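Local coordinates for protein putative dehydrogenase (Pseudomonas fluorescens, PDB 6UUG) that acts as the monooxygenase component of a two-component flavin-dependent system that oxidises methanesulfinate during bacterial sulfur assimilation, at residues E94-D99 against L261-G266; R117-P122 against C246-I251; T242-L247 against E323-G328; Q273-E278 against E363-R368. All blocks are in the same frame, centred on the assembly; numbering follows the deposited sequence. Where two conformers were deposited one is given.

Contact 1 of 4, residues E94-D99 against L261-G266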
loop_
_atom_site.group_PDB
_atom_site.type_symbol
_atom_site.label_atom_id
_atom_site.label_comp_id
_atom_site.label_asym_id
_atom_site.label_seq_id
_atom_site.Cartn_x
_atom_site.Cartn_y
_atom_site.Cartn_z
ATOM N N GLU A 94 -9.869 -4.127 26.431
ATOM C CA GLU A 94 -8.904 -4.833 27.270
ATOM C C GLU A 94 -9.061 -6.345 27.156
ATOM O O GLU A 94 -8.068 -7.075 27.090
ATOM C CB GLU A 94 -9.059 -4.393 28.725
ATOM C CG GLU A 94 -7.971 -4.935 29.633
ATOM C CD GLU A 94 -6.628 -4.263 29.408
ATOM O OE1 GLU A 94 -6.597 -3.109 28.929
ATOM O OE2 GLU A 94 -5.594 -4.892 29.718
ATOM N N PHE A 95 -10.307 -6.838 27.136
ATOM C CA PHE A 95 -10.515 -8.274 26.954
ATOM C C PHE A 95 -10.030 -8.718 25.579
ATOM O O PHE A 95 -9.407 -9.776 25.443
ATOM C CB PHE A 95 -11.987 -8.641 27.121
ATOM C CG PHE A 95 -12.474 -8.607 28.543
ATOM C CD1 PHE A 95 -11.630 -8.948 29.586
ATOM C CD2 PHE A 95 -13.775 -8.234 28.827
ATOM C CE1 PHE A 95 -12.084 -8.912 30.909
ATOM C CE2 PHE A 95 -14.236 -8.207 30.142
ATOM C CZ PHE A 95 -13.385 -8.547 31.172
ATOM N N ALA A 96 -10.272 -7.898 24.555
ATOM C CA ALA A 96 -9.919 -8.275 23.188
ATOM C C ALA A 96 -8.417 -8.437 22.978
ATOM O O ALA A 96 -8.012 -9.128 22.034
ATOM C CB ALA A 96 -10.481 -7.250 22.201
ATOM N N LYS A 97 -7.589 -7.828 23.831
ATOM C CA LYS A 97 -6.149 -8.034 23.717
ATOM C C LYS A 97 -5.778 -9.499 23.920
ATOM O O LYS A 97 -4.799 -9.973 23.326
ATOM C CB LYS A 97 -5.406 -7.171 24.731
ATOM C CG LYS A 97 -5.546 -5.687 24.516
ATOM C CD LYS A 97 -4.897 -4.917 25.673
ATOM C CE LYS A 97 -5.088 -3.450 25.496
ATOM N NZ LYS A 97 -4.262 -2.674 26.492
ATOM N N VAL A 98 -6.554 -10.233 24.724
ATOM C CA VAL A 98 -6.205 -11.603 25.090
ATOM C C VAL A 98 -7.225 -12.603 24.549
ATOM O O VAL A 98 -6.882 -13.760 24.277
ATOM C CB VAL A 98 -6.067 -11.761 26.621
ATOM C CG1 VAL A 98 -4.963 -10.866 27.159
ATOM C CG2 VAL A 98 -7.375 -11.459 27.317
ATOM N N ASP A 99 -8.480 -12.177 24.388
ATOM C CA ASP A 99 -9.552 -13.133 24.103
ATOM C C ASP A 99 -10.710 -12.383 23.435
ATOM O O ASP A 99 -11.611 -11.891 24.116
ATOM C CB ASP A 99 -9.993 -13.816 25.384
ATOM C CG ASP A 99 -10.977 -14.946 25.149
ATOM O OD1 ASP A 99 -11.547 -15.059 24.033
ATOM O OD2 ASP A 99 -11.174 -15.733 26.108
ATOM N N LEU A 261 -9.331 -2.750 17.780
ATOM C CA LEU A 261 -8.136 -2.138 18.347
ATOM C C LEU A 261 -7.493 -3.055 19.381
ATOM O O LEU A 261 -6.276 -3.267 19.359
ATOM C CB LEU A 261 -8.474 -0.776 18.962
ATOM C CG LEU A 261 -7.387 -0.124 19.823
ATOM C CD1 LEU A 261 -6.106 0.116 19.050
ATOM C CD2 LEU A 261 -7.944 1.218 20.340
ATOM N N GLY A 262 -8.304 -3.627 20.278
ATOM C CA GLY A 262 -7.771 -4.552 21.274
ATOM C C GLY A 262 -7.037 -5.734 20.659
ATOM O O GLY A 262 -5.963 -6.120 21.122
ATOM N N ILE A 263 -7.597 -6.314 19.600
ATOM C CA ILE A 263 -6.933 -7.444 18.941
ATOM C C ILE A 263 -5.559 -7.029 18.412
ATOM O O ILE A 263 -4.552 -7.717 18.631
ATOM C CB ILE A 263 -7.817 -7.998 17.811
ATOM C CG1 ILE A 263 -9.063 -8.695 18.365
ATOM C CG2 ILE A 263 -7.009 -8.956 16.947
ATOM C CD1 ILE A 263 -10.135 -8.933 17.291
ATOM N N ALA A 264 -5.500 -5.896 17.701
ATOM C CA ALA A 264 -4.228 -5.399 17.178
ATOM C C ALA A 264 -3.229 -5.101 18.296
ATOM O O ALA A 264 -2.033 -5.390 18.158
ATOM C CB ALA A 264 -4.474 -4.155 16.318
ATOM N N GLU A 265 -3.701 -4.524 19.414
ATOM C CA GLU A 265 -2.802 -4.228 20.531
ATOM C C GLU A 265 -2.280 -5.510 21.172
ATOM O O GLU A 265 -1.106 -5.594 21.557
ATOM C CB GLU A 265 -3.530 -3.366 21.576
ATOM C CG GLU A 265 -3.777 -1.934 21.126
ATOM C CD GLU A 265 -4.450 -1.079 22.186
ATOM O OE1 GLU A 265 -5.433 -1.537 22.802
ATOM O OE2 GLU A 265 -3.988 0.068 22.380
ATOM N N GLY A 266 -3.128 -6.531 21.279
ATOM C CA GLY A 266 -2.671 -7.778 21.875
ATOM C C GLY A 266 -1.699 -8.505 20.969
ATOM O O GLY A 266 -0.680 -9.039 21.426
#
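Lys97 lies against two glycines of the helix 247-277, and its long side chain runs over the helix surface to the carboxylate of Glu265. The two side chains cross obliquely: CE of Lys97 comes to 3.3 Å from OE1 of Glu265, whereas NZ of Lys97 stays 4.0 Å from that oxygen, beyond a salt bridge. The lysine gets there with CG beside its backbone N (chi1 -65°) and the rest of the chain extended, which lays its methylenes along the helix, CG 3.4 Å from O of Gly262. At the end of the chain its ammonium group has OE1 of Glu94 as a weak, long salt-bridge partner, doubtful because that glutamate has two conformers. Glu265 has stronger partners in Arg311 and Arg93, which form salt bridges with OE2.

Beneath the lysine the backbones nearly meet. Gly266 and Lys97 have their CA atoms 3.9 Å apart, possible because glycine has no side chain to keep the chains apart. CA of Lys97 directs its hydrogen at O of Gly262 (3.2 Å, 145° at H), and CA of Gly266 returns one to O of Lys97 (3.4 Å). Gly262, also without a side chain, leaves room for CB of Ala96, 3.9 Å from its CA, and CG1 of Ile263 lines the flank. The contact joins the end of an N-terminal-domain helix to the C-terminal helical domain. With no conventional hydrogen bond across it, the joint depends on close shape fit and CA-H...O contacts, while the buried charge of Glu265 is probably balanced mainly by its two arginines.

Contact 2 of 4, residues R117-P122 against C246-I251; sequences RLFSRP and CLRPLI
Leu118 pushes one methyl, CD1, against the first turn of helix 247-277, and there the contact is tight. That methyl sits 3.7 Å from the backbone N of Arg248 and also meets CB of Leu247, at 4.3 Å, and CD1 of Ile251, at 4.2 Å. A branched leucine suits the place because a single methyl can settle among three residues of a helical turn. Beside it Phe119 brings the tip of its ring, CZ, to 3.7 Å from CB of Arg248, approaching obliquely. Arg248 presents its aliphatic part here: CG stands anti to the backbone N (chi1 -164°) and the chain then bends, which carries the guanidinium past the ring to bond Thr115 through NE.

The other end is loose. After Phe119 the chain leaves the helix 100-119 and turns away; Arg121 is at the N-cap position of helix 122-135 and pairs with Glu123, and Pro122 is exposed to solvent. Trp325 of helix 294-327 closes in on Leu118 and Ile251 from the C-terminal domain. Since no hydrogen bond spans the two segments, the helix end of the N-terminal domain is held here by dispersion and the exclusion of water, with the arginine contributing its methylenes while its polar end bonds Thr115.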
loop_
_atom_site.group_PDB
_atom_site.type_symbol
_atom_site.label_atom_id
_atom_site.label_comp_id
_atom_site.label_asym_id
_atom_site.label_seq_id
_atom_site.Cartn_x
_atom_site.Cartn_y
_atom_site.Cartn_z
ATOM N N ARG A 117 -32.777 -0.364 26.942
ATOM C CA ARG A 117 -32.761 0.995 27.476
ATOM C C ARG A 117 -33.247 2.002 26.442
ATOM O O ARG A 117 -34.000 2.926 26.769
ATOM C CB ARG A 117 -31.348 1.357 27.944
ATOM C CG ARG A 117 -31.142 2.848 28.276
ATOM C CD ARG A 117 -31.934 3.243 29.514
ATOM N NE ARG A 117 -31.837 4.674 29.818
ATOM C CZ ARG A 117 -32.592 5.627 29.270
ATOM N NH1 ARG A 117 -33.513 5.335 28.358
ATOM N NH2 ARG A 117 -32.422 6.890 29.634
ATOM N N LEU A 118 -32.837 1.832 25.185
ATOM C CA LEU A 118 -33.146 2.811 24.152
ATOM C C LEU A 118 -34.485 2.580 23.467
ATOM O O LEU A 118 -35.083 3.547 22.966
ATOM C CB LEU A 118 -32.033 2.815 23.099
ATOM C CG LEU A 118 -30.670 3.343 23.547
ATOM C CD1 LEU A 118 -29.622 3.078 22.460
ATOM C CD2 LEU A 118 -30.745 4.829 23.853
ATOM N N PHE A 119 -34.973 1.334 23.433
ATOM C CA PHE A 119 -36.130 0.971 22.614
ATOM C C PHE A 119 -37.425 0.784 23.401
ATOM O O PHE A 119 -38.488 0.685 22.776
ATOM C CB PHE A 119 -35.877 -0.329 21.833
ATOM C CG PHE A 119 -34.843 -0.233 20.744
ATOM C CD1 PHE A 119 -34.259 0.974 20.392
ATOM C CD2 PHE A 119 -34.464 -1.381 20.059
ATOM C CE1 PHE A 119 -33.303 1.035 19.375
ATOM C CE2 PHE A 119 -33.517 -1.336 19.040
ATOM C CZ PHE A 119 -32.934 -0.123 18.694
ATOM N N SER A 120 -37.384 0.724 24.734
ATOM C CA SER A 120 -38.573 0.366 25.508
ATOM C C SER A 120 -38.827 1.402 26.603
ATOM O O SER A 120 -38.071 2.361 26.784
ATOM C CB SER A 120 -38.443 -1.040 26.113
ATOM O OG SER A 120 -37.499 -1.078 27.173
ATOM N N ARG A 121 -39.917 1.194 27.341
ATOM C CA ARG A 121 -40.382 2.121 28.363
ATOM C C ARG A 121 -39.653 1.890 29.690
ATOM O O ARG A 121 -39.234 0.769 29.984
ATOM C CB ARG A 121 -41.886 1.958 28.565
ATOM C CG ARG A 121 -42.715 2.237 27.318
ATOM C CD ARG A 121 -44.178 1.873 27.510
ATOM N NE ARG A 121 -44.442 0.461 27.241
ATOM C CZ ARG A 121 -44.706 -0.440 28.180
ATOM N NH1 ARG A 121 -44.745 -0.075 29.455
ATOM N NH2 ARG A 121 -44.937 -1.708 27.850
ATOM N N PRO A 122 -39.518 2.931 30.526
ATOM C CA PRO A 122 -38.865 2.736 31.837
ATOM C C PRO A 122 -39.462 1.611 32.666
ATOM O O PRO A 122 -38.718 0.906 33.357
ATOM C CB PRO A 122 -39.045 4.102 32.521
ATOM C CG PRO A 122 -39.152 5.072 31.377
ATOM C CD PRO A 122 -39.923 4.334 30.316
ATOM N N CYS A 246 -31.490 5.945 17.923
ATOM C CA CYS A 246 -30.583 5.618 16.827
ATOM C C CYS A 246 -29.130 5.555 17.268
ATOM O O CYS A 246 -28.256 5.307 16.424
ATOM C CB CYS A 246 -30.755 6.628 15.694
ATOM S SG CYS A 246 -32.320 6.367 14.755
ATOM N N LEU A 247 -28.833 5.753 18.555
ATOM C CA LEU A 247 -27.492 5.422 19.023
ATOM C C LEU A 247 -27.244 3.923 19.077
ATOM O O LEU A 247 -26.084 3.508 19.133
ATOM C CB LEU A 247 -27.227 6.002 20.410
ATOM C CG LEU A 247 -27.086 7.509 20.565
ATOM C CD1 LEU A 247 -26.911 7.817 22.056
ATOM C CD2 LEU A 247 -25.962 8.116 19.739
ATOM N N ARG A 248 -28.292 3.099 19.056
ATOM C CA ARG A 248 -28.086 1.659 19.217
ATOM C C ARG A 248 -27.141 1.077 18.171
ATOM O O ARG A 248 -26.193 0.371 18.553
ATOM C CB ARG A 248 -29.442 0.939 19.207
ATOM C CG ARG A 248 -29.397 -0.493 19.749
ATOM C CD ARG A 248 -29.094 -1.533 18.703
ATOM N NE ARG A 248 -29.088 -2.851 19.323
ATOM C CZ ARG A 248 -28.630 -3.963 18.759
ATOM N NH1 ARG A 248 -28.133 -3.946 17.528
ATOM N NH2 ARG A 248 -28.671 -5.101 19.440
ATOM N N PRO A 249 -27.322 1.307 16.868
ATOM C CA PRO A 249 -26.350 0.740 15.916
ATOM C C PRO A 249 -24.959 1.333 16.066
ATOM O O PRO A 249 -23.974 0.648 15.765
ATOM C CB PRO A 249 -26.965 1.068 14.545
ATOM C CG PRO A 249 -27.852 2.253 14.799
ATOM C CD PRO A 249 -28.408 2.027 16.175
ATOM N N LEU A 250 -24.855 2.579 16.528
ATOM C CA LEU A 250 -23.549 3.202 16.699
ATOM C C LEU A 250 -22.797 2.580 17.872
ATOM O O LEU A 250 -21.572 2.413 17.811
ATOM C CB LEU A 250 -23.713 4.715 16.871
ATOM C CG LEU A 250 -24.461 5.442 15.747
ATOM C CD1 LEU A 250 -24.413 6.950 15.951
ATOM C CD2 LEU A 250 -23.834 5.074 14.392
ATOM N N ILE A 251 -23.512 2.246 18.953
ATOM C CA ILE A 251 -22.899 1.500 20.047
ATOM C C ILE A 251 -22.393 0.147 19.547
ATOM O O ILE A 251 -21.283 -0.278 19.878
ATOM C CB ILE A 251 -23.894 1.349 21.212
ATOM C CG1 ILE A 251 -24.146 2.720 21.853
ATOM C CG2 ILE A 251 -23.369 0.346 22.255
ATOM C CD1 ILE A 251 -25.412 2.748 22.729
#

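Contact 3 of 4, residues T242-L247 against E323-G328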
loop_
_atom_site.group_PDB
_atom_site.type_symbol
_atom_site.label_atom_id
_atom_site.label_comp_id
_atom_site.label_asym_id
_atom_site.label_seq_id
_atom_site.Cartn_x
_atom_site.Cartn_y
_atom_site.Cartn_z
ATOM N N THR A 242 -36.084 8.014 17.412
ATOM C CA THR A 242 -35.407 9.270 17.716
ATOM C C THR A 242 -33.898 9.133 17.506
ATOM O O THR A 242 -33.373 8.014 17.493
ATOM C CB THR A 242 -35.659 9.683 19.160
ATOM O OG1 THR A 242 -35.013 8.750 20.044
ATOM C CG2 THR A 242 -37.156 9.723 19.464
ATOM N N PRO A 243 -33.179 10.263 17.376
ATOM C CA PRO A 243 -31.706 10.198 17.341
ATOM C C PRO A 243 -31.095 9.431 18.502
ATOM O O PRO A 243 -30.138 8.661 18.309
ATOM C CB PRO A 243 -31.294 11.679 17.377
ATOM C CG PRO A 243 -32.416 12.398 16.726
ATOM C CD PRO A 243 -33.675 11.628 17.109
ATOM N N PHE A 244 -31.620 9.628 19.714
ATOM C CA PHE A 244 -31.135 8.886 20.876
ATOM C C PHE A 244 -31.333 7.383 20.691
ATOM O O PHE A 244 -30.402 6.594 20.902
ATOM C CB PHE A 244 -31.843 9.414 22.134
ATOM C CG PHE A 244 -31.362 8.810 23.431
ATOM C CD1 PHE A 244 -30.029 8.889 23.805
ATOM C CD2 PHE A 244 -32.262 8.194 24.300
ATOM C CE1 PHE A 244 -29.591 8.340 25.000
ATOM C CE2 PHE A 244 -31.835 7.660 25.494
ATOM C CZ PHE A 244 -30.500 7.731 25.849
ATOM N N ALA A 245 -32.536 6.961 20.280
ATOM C CA ALA A 245 -32.739 5.548 19.974
ATOM C C ALA A 245 -31.776 5.077 18.889
ATOM O O ALA A 245 -31.301 3.934 18.916
ATOM C CB ALA A 245 -34.186 5.297 19.541
ATOM N N CYS A 246 -31.490 5.945 17.923
ATOM C CA CYS A 246 -30.583 5.618 16.827
ATOM C C CYS A 246 -29.130 5.555 17.268
ATOM O O CYS A 246 -28.256 5.307 16.424
ATOM C CB CYS A 246 -30.755 6.628 15.694
ATOM S SG CYS A 246 -32.320 6.367 14.755
ATOM N N LEU A 247 -28.833 5.753 18.555
ATOM C CA LEU A 247 -27.492 5.422 19.023
ATOM C C LEU A 247 -27.244 3.923 19.077
ATOM O O LEU A 247 -26.084 3.508 19.133
ATOM C CB LEU A 247 -27.227 6.002 20.410
ATOM C CG LEU A 247 -27.086 7.509 20.565
ATOM C CD1 LEU A 247 -26.911 7.817 22.056
ATOM C CD2 LEU A 247 -25.962 8.116 19.739
ATOM N N GLU A 323 -20.728 11.998 25.177
ATOM C CA GLU A 323 -21.402 13.296 25.124
ATOM C C GLU A 323 -22.790 13.172 24.506
ATOM O O GLU A 323 -23.748 13.786 24.993
ATOM C CB GLU A 323 -20.534 14.307 24.354
ATOM C CG GLU A 323 -19.225 14.645 25.083
ATOM C CD GLU A 323 -18.182 15.384 24.235
ATOM O OE1 GLU A 323 -18.442 15.699 23.047
ATOM O OE2 GLU A 323 -17.081 15.646 24.772
ATOM N N ALA A 324 -22.935 12.346 23.463
ATOM C CA ALA A 324 -24.247 12.150 22.850
ATOM C C ALA A 324 -25.207 11.443 23.800
ATOM O O ALA A 324 -26.376 11.837 23.918
ATOM C CB ALA A 324 -24.111 11.347 21.544
ATOM N N TRP A 325 -24.741 10.368 24.452
ATOM C CA TRP A 325 -25.579 9.621 25.384
ATOM C C TRP A 325 -26.112 10.532 26.482
ATOM O O TRP A 325 -27.278 10.423 26.886
ATOM C CB TRP A 325 -24.776 8.473 25.995
ATOM C CG TRP A 325 -25.561 7.601 26.912
ATOM C CD1 TRP A 325 -25.697 7.746 28.279
ATOM C CD2 TRP A 325 -26.339 6.456 26.551
ATOM N NE1 TRP A 325 -26.508 6.750 28.774
ATOM C CE2 TRP A 325 -26.921 5.953 27.735
ATOM C CE3 TRP A 325 -26.616 5.811 25.336
ATOM C CZ2 TRP A 325 -27.739 4.828 27.742
ATOM C CZ3 TRP A 325 -27.421 4.681 25.350
ATOM C CH2 TRP A 325 -27.977 4.205 26.543
ATOM N N ALA A 326 -25.270 11.446 26.964
ATOM C CA ALA A 326 -25.668 12.330 28.063
ATOM C C ALA A 326 -26.800 13.274 27.681
ATOM O O ALA A 326 -27.477 13.807 28.575
ATOM C CB ALA A 326 -24.463 13.134 28.547
ATOM N N LYS A 327 -27.027 13.505 26.388
ATOM C CA LYS A 327 -28.126 14.370 25.972
ATOM C C LYS A 327 -29.467 13.659 26.008
ATOM O O LYS A 327 -30.510 14.326 26.040
ATOM C CB LYS A 327 -27.856 14.937 24.577
ATOM C CG LYS A 327 -26.558 15.737 24.558
ATOM C CD LYS A 327 -26.566 16.861 23.556
ATOM C CE LYS A 327 -25.268 17.649 23.658
ATOM N NZ LYS A 327 -24.081 16.730 23.692
ATOM N N GLY A 328 -29.466 12.332 26.025
ATOM C CA GLY A 328 -30.686 11.570 26.100
ATOM C C GLY A 328 -31.614 11.870 24.944
ATOM O O GLY A 328 -31.184 12.139 23.814
#
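An ST motif starts the turn that leads into the helix 247-277, and this turn packs on the C-terminal end of the helix 294-327. In it OG1 of Thr242 accepts a nearly straight bond from N of Ala245 (3.1 Å, 173°), which secures the bend that carries Phe244. With CG anti to the backbone N (chi1 -175°), the phenylalanine reaches across to the end of helix 294-327. One face of its ring receives CA of Gly328, over the centre and 3.6 Å from the ring centroid, a CH-pi contact. Gly328 has positive phi, easy for a glycine, and the absence of a side chain lets its backbone lie flat over the ring; its O is 3.3 Å from CB of Phe244.

The contact lies at one end of the C-terminal helical bundle of the acyl-CoA dehydrogenase fold, where the lead-in to its first long helix meets the end of its second. Here the edge of Phe244 points at the face of Trp325, an edge-to-face pair with the phenyl and six-membered ring centroids 5.1 Å apart and planes inclined at 54°. Leu247 uses both of its methyls: CD1 lies 3.9 Å from CE3 of Trp325, while CD2 reaches CB of Ala324, whose small methyl leaves room for it.

Contact 4 of 4, residues Q273-E278 against E363-R368; sequences QYTLSE and EVTGAR
Arg368 donates from NH1 to the backbone O of Glu278 at 2.8 Å, with an angle of 146° at the hydrogen. The donor stands above the carbonyl plane, 52° out of it, and so away from the lone pairs. The same guanidinium reaches the Glu278 carboxylate through NH2, a long salt bridge of 3.6 Å to OE1. Arginine suits the place because its several N-H groups can serve both the carbonyl and the carboxylate of the residue at which helix 247-277 ends. Deeper in, OG1 of Thr275 lies 2.9 Å from O of Val364, but whether its proton goes there is unsettled, since the O of Ala271 is also within reach; Tyr300 bonds this hydroxyl as well.

These polar groups gather where two helices of the C-terminal domain of the acyl-CoA dehydrogenase fold finish together, 247-277 and the short 362-365. The latter leaves helical geometry at Gly366 with positive phi; glycine fits because a CB would press on the preceding carbonyl O. Leu404 of a third subunit packs on Thr275, and His389 of a second on Ala367.

Tyr274 packs between the polar pairs. Its CG is anti to the backbone N (chi1 -162°), which lays the ring edge against Thr365: CE1 is 3.3 Å from O of Thr365, near the ring plane, and CD1 is 3.7 Å from CB of Thr365. CB of Glu278 rests over the centre of one ring face, 3.6 Å above it. The tyrosine OH lies over one face of the Arg368 guanidinium, offset toward its rim.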
loop_
_atom_site.group_PDB
_atom_site.type_symbol
_atom_site.label_atom_id
_atom_site.label_comp_id
_atom_site.label_asym_id
_atom_site.label_seq_id
_atom_site.Cartn_x
_atom_site.Cartn_y
_atom_site.Cartn_z
ATOM N N GLN A 273 6.999 -9.488 22.721
ATOM C CA GLN A 273 7.602 -10.456 23.629
ATOM C C GLN A 273 8.378 -11.501 22.849
ATOM O O GLN A 273 9.490 -11.877 23.236
ATOM C CB GLN A 273 6.525 -11.113 24.502
ATOM C CG GLN A 273 5.822 -10.163 25.458
ATOM C CD GLN A 273 6.778 -9.531 26.449
ATOM O OE1 GLN A 273 7.727 -10.172 26.903
ATOM N NE2 GLN A 273 6.541 -8.262 26.784
ATOM N N TYR A 274 7.833 -11.948 21.711
ATOM C CA TYR A 274 8.498 -12.991 20.941
ATOM C C TYR A 274 9.773 -12.467 20.292
ATOM O O TYR A 274 10.815 -13.131 20.341
ATOM C CB TYR A 274 7.534 -13.560 19.895
ATOM C CG TYR A 274 7.981 -14.897 19.361
ATOM C CD1 TYR A 274 8.903 -14.973 18.323
ATOM C CD2 TYR A 274 7.501 -16.083 19.904
ATOM C CE1 TYR A 274 9.333 -16.193 17.832
ATOM C CE2 TYR A 274 7.925 -17.317 19.412
ATOM C CZ TYR A 274 8.842 -17.359 18.375
ATOM O OH TYR A 274 9.285 -18.567 17.877
ATOM N N THR A 275 9.717 -11.263 19.698
ATOM C CA THR A 275 10.894 -10.656 19.090
ATOM C C THR A 275 12.038 -10.548 20.088
ATOM O O THR A 275 13.195 -10.845 19.756
ATOM C CB THR A 275 10.544 -9.270 18.530
ATOM O OG1 THR A 275 9.579 -9.435 17.475
ATOM C CG2 THR A 275 11.790 -8.579 17.962
ATOM N N LEU A 276 11.727 -10.133 21.317
ATOM C CA LEU A 276 12.743 -9.905 22.335
ATOM C C LEU A 276 13.214 -11.185 23.019
ATOM O O LEU A 276 14.298 -11.183 23.609
ATOM C CB LEU A 276 12.209 -8.934 23.386
ATOM C CG LEU A 276 11.860 -7.539 22.861
ATOM C CD1 LEU A 276 11.209 -6.690 23.949
ATOM C CD2 LEU A 276 13.114 -6.871 22.305
ATOM N N SER A 277 12.438 -12.265 22.953
ATOM C CA SER A 277 12.697 -13.480 23.722
ATOM C C SER A 277 13.192 -14.648 22.887
ATOM O O SER A 277 14.035 -15.417 23.359
ATOM C CB SER A 277 11.429 -13.921 24.467
ATOM O OG SER A 277 10.935 -12.888 25.311
ATOM N N GLU A 278 12.685 -14.811 21.662
ATOM C CA GLU A 278 12.864 -16.060 20.925
ATOM C C GLU A 278 13.436 -15.877 19.520
ATOM O O GLU A 278 14.093 -16.784 18.995
ATOM C CB GLU A 278 11.524 -16.801 20.831
ATOM C CG GLU A 278 10.856 -17.073 22.170
ATOM C CD GLU A 278 11.551 -18.173 22.962
ATOM O OE1 GLU A 278 12.235 -19.013 22.337
ATOM O OE2 GLU A 278 11.414 -18.191 24.208
ATOM N N GLU A 363 6.750 -10.994 10.173
ATOM C CA GLU A 363 8.071 -10.661 9.633
ATOM C C GLU A 363 9.076 -10.255 10.708
ATOM O O GLU A 363 10.278 -10.228 10.429
ATOM C CB GLU A 363 7.974 -9.540 8.606
ATOM C CG GLU A 363 7.254 -9.942 7.334
ATOM C CD GLU A 363 7.519 -8.975 6.196
ATOM O OE1 GLU A 363 6.603 -8.773 5.375
ATOM O OE2 GLU A 363 8.644 -8.424 6.116
ATOM N N VAL A 364 8.625 -9.909 11.908
ATOM C CA VAL A 364 9.543 -9.606 13.003
ATOM C C VAL A 364 9.550 -10.665 14.086
ATOM O O VAL A 364 10.394 -10.582 14.992
ATOM C CB VAL A 364 9.268 -8.223 13.633
ATOM C CG1 VAL A 364 9.400 -7.117 12.579
ATOM C CG2 VAL A 364 7.919 -8.206 14.313
ATOM N N THR A 365 8.649 -11.644 14.041
ATOM C CA THR A 365 8.732 -12.775 14.957
ATOM C C THR A 365 9.449 -13.963 14.317
ATOM O O THR A 365 10.217 -14.650 14.994
ATOM C CB THR A 365 7.338 -13.181 15.464
ATOM O OG1 THR A 365 6.492 -13.560 14.368
ATOM C CG2 THR A 365 6.696 -12.036 16.213
ATOM N N GLY A 366 9.235 -14.217 13.027
ATOM C CA GLY A 366 10.090 -15.134 12.285
ATOM C C GLY A 366 9.510 -16.529 12.121
ATOM O O GLY A 366 8.394 -16.844 12.550
ATOM N N ALA A 367 10.335 -17.390 11.510
ATOM C CA ALA A 367 9.863 -18.677 11.007
ATOM C C ALA A 367 9.439 -19.629 12.120
ATOM O O ALA A 367 8.584 -20.492 11.898
ATOM C CB ALA A 367 10.946 -19.333 10.145
ATOM N N ARG A 368 10.022 -19.509 13.310
ATOM C CA ARG A 368 9.641 -20.404 14.396
ATOM C C ARG A 368 8.354 -19.977 15.101
ATOM O O ARG A 368 7.802 -20.762 15.882
ATOM C CB ARG A 368 10.802 -20.511 15.396
ATOM C CG ARG A 368 11.980 -21.350 14.871
ATOM C CD ARG A 368 13.316 -20.977 15.517
ATOM N NE ARG A 368 13.301 -21.117 16.972
ATOM C CZ ARG A 368 13.230 -20.098 17.827
ATOM N NH1 ARG A 368 13.173 -18.849 17.378
ATOM N NH2 ARG A 368 13.223 -20.327 19.134
#

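Helix 247-277 ties the set together: contact 2 touches its start, contact 1 its middle and contact 4 its end, and the turn of contact 3 leads into it. Contacts 2 and 3 share Leu247 and form one apolar and aromatic cluster, with CD2 of Leu118 3.4 Å from CE2 of Phe244. Contact 1 lies on the opposite side of the chain's centre from contact 2, their centres about 26 Å apart. The first three are buried, but contact 1 combines close backbones with a buried carboxylate held by outside arginines. Contact 4, partly buried near other subunits and about 45 Å from contact 2 between centres, has a hydrogen bond and a long salt bridge across its segments.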